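Local coordinates for phosphotriesterase family protein (PDB 3PNZ) that probably hydrolyses phosphorylated sugar lactones at a two-zinc centre in an amidohydrolase-fold barrel, at residues Lys61-Ala66 with Thr85-Val90. Sequence-based numbering, arbitrary orientation.
Sequences KTIVDA and TGIQIV
Val90, Gln88 and Ile63 carry much of this contact between two neighbouring parallel strands. The backbone of Val90 bonds twice to the other strand. Its N donates to Ile63 O (3.1 Å), and its O accepts from Asp65 N (2.9 Å). Ile63 N in turn donates to Gln88 O. Gln88 N completes the ladder on Lys61 O, which also accepts a hydrogen bond from a water that donates to Gly86 O as well.

The Gln88 side chain leaves beside its own backbone N (chi1 -62°) and then runs extended. This carries the amide past Lys61 O to Thr62, where NE2 donates to OG1 (2.9 Å). OG1 lies almost in the amide plane. It is bonded to Leu16 O as well, and NE2 has a second acceptor in Gln15 O. On the same face, Thr62 CG2 nears Val90 CG2, and Val64 CG2 meets Val90 CB at 4.2 Å. Ile63 points to the other face. There its CG1 lies 4.0 Å from Ile87 CG2, and its CB meets Ile89 CD1. Ile89 CG2 reaches Asp65 CB (3.9 Å).

Thr85 OG1 accepts from Ile87 N, an ST turn where helix 75-85 gives way to the second strand. Together, strand 62-65, helix 75-85 and strand 88-92 form a beta-alpha-beta unit of the TIM-barrel-type fold. Val78 of the helix packs on Asp65 and Ile89, while helix 45-57 covers Ile63 and Ile87. Strand 19-23 pairs with the other edge of strand 62-65. Just past strand 62-65, Ala66 O bonds to NZ of the carboxylated lysine at position 154, a ligand of both zinc ions.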
# COMPACT_ATOMS: atom_id res chain seq x y z
N LYS A 61 10.11 -12.26 0.42
CA LYS A 61 10.81 -11.80 1.62
C LYS A 61 10.05 -10.76 2.42
O LYS A 61 10.09 -10.76 3.66
CB LYS A 61 12.20 -11.25 1.24
CG LYS A 61 13.14 -12.30 0.67
CD LYS A 61 13.31 -13.45 1.66
CE LYS A 61 14.43 -14.40 1.26
NZ LYS A 61 14.17 -15.08 -0.04
N THR A 62 9.34 -9.87 1.73
CA THR A 62 8.69 -8.74 2.37
C THR A 62 7.30 -8.47 1.79
O THR A 62 7.10 -8.56 0.59
CB THR A 62 9.52 -7.46 2.19
OG1 THR A 62 10.82 -7.66 2.78
CG2 THR A 62 8.84 -6.25 2.84
N ILE A 63 6.37 -8.13 2.67
CA ILE A 63 5.07 -7.63 2.26
C ILE A 63 4.83 -6.25 2.85
O ILE A 63 4.97 -6.05 4.06
CB ILE A 63 3.92 -8.57 2.69
CG1 ILE A 63 4.04 -9.91 1.98
CG2 ILE A 63 2.56 -7.91 2.43
CD1 ILE A 63 3.07 -10.95 2.52
N VAL A 64 4.49 -5.30 1.99
CA VAL A 64 4.07 -3.98 2.45
C VAL A 64 2.58 -4.04 2.72
O VAL A 64 1.78 -4.22 1.80
CB VAL A 64 4.39 -2.88 1.42
CG1 VAL A 64 3.95 -1.52 1.95
CG2 VAL A 64 5.89 -2.86 1.11
N ASP A 65 2.21 -3.91 3.99
CA ASP A 65 0.82 -4.02 4.42
C ASP A 65 0.21 -2.63 4.46
O ASP A 65 0.55 -1.81 5.30
CB ASP A 65 0.79 -4.64 5.82
CG ASP A 65 -0.63 -4.81 6.35
OD1 ASP A 65 -1.56 -4.18 5.81
OD2 ASP A 65 -0.79 -5.58 7.31
N ALA A 66 -0.71 -2.37 3.53
CA ALA A 66 -1.21 -1.02 3.34
C ALA A 66 -2.42 -0.69 4.21
O ALA A 66 -3.06 0.34 4.03
CB ALA A 66 -1.55 -0.80 1.86
N THR A 85 6.32 -16.79 10.14
CA THR A 85 6.68 -17.11 8.76
C THR A 85 8.06 -16.61 8.36
O THR A 85 8.65 -17.10 7.40
CB THR A 85 5.68 -16.48 7.77
OG1 THR A 85 5.75 -15.06 7.88
CG2 THR A 85 4.27 -16.96 8.05
N GLY A 86 8.56 -15.60 9.07
CA GLY A 86 9.82 -14.98 8.72
C GLY A 86 9.69 -13.87 7.69
O GLY A 86 10.69 -13.24 7.32
N ILE A 87 8.47 -13.62 7.22
CA ILE A 87 8.25 -12.56 6.23
C ILE A 87 8.31 -11.20 6.91
O ILE A 87 7.66 -10.97 7.93
CB ILE A 87 6.88 -12.72 5.52
CG1 ILE A 87 6.85 -14.04 4.74
CG2 ILE A 87 6.59 -11.53 4.60
CD1 ILE A 87 7.92 -14.14 3.68
N GLN A 88 9.09 -10.30 6.34
CA GLN A 88 9.20 -8.94 6.85
C GLN A 88 7.96 -8.14 6.48
O GLN A 88 7.48 -8.24 5.35
CB GLN A 88 10.46 -8.28 6.30
CG GLN A 88 11.73 -9.02 6.74
CD GLN A 88 12.99 -8.61 6.01
OE1 GLN A 88 14.08 -8.63 6.59
NE2 GLN A 88 12.86 -8.26 4.74
N ILE A 89 7.43 -7.38 7.43
CA ILE A 89 6.24 -6.57 7.16
C ILE A 89 6.56 -5.09 7.32
O ILE A 89 7.10 -4.66 8.35
CB ILE A 89 5.06 -6.92 8.11
CG1 ILE A 89 4.71 -8.41 8.03
CG2 ILE A 89 3.83 -6.06 7.81
CD1 ILE A 89 4.16 -8.83 6.67
N VAL A 90 6.24 -4.30 6.30
CA VAL A 90 6.27 -2.85 6.44
C VAL A 90 4.83 -2.39 6.67
O VAL A 90 3.98 -2.56 5.80
CB VAL A 90 6.81 -2.17 5.17
CG1 VAL A 90 6.71 -0.66 5.29
CG2 VAL A 90 8.26 -2.60 4.91
O HOH W 1 11.94 -12.33 4.94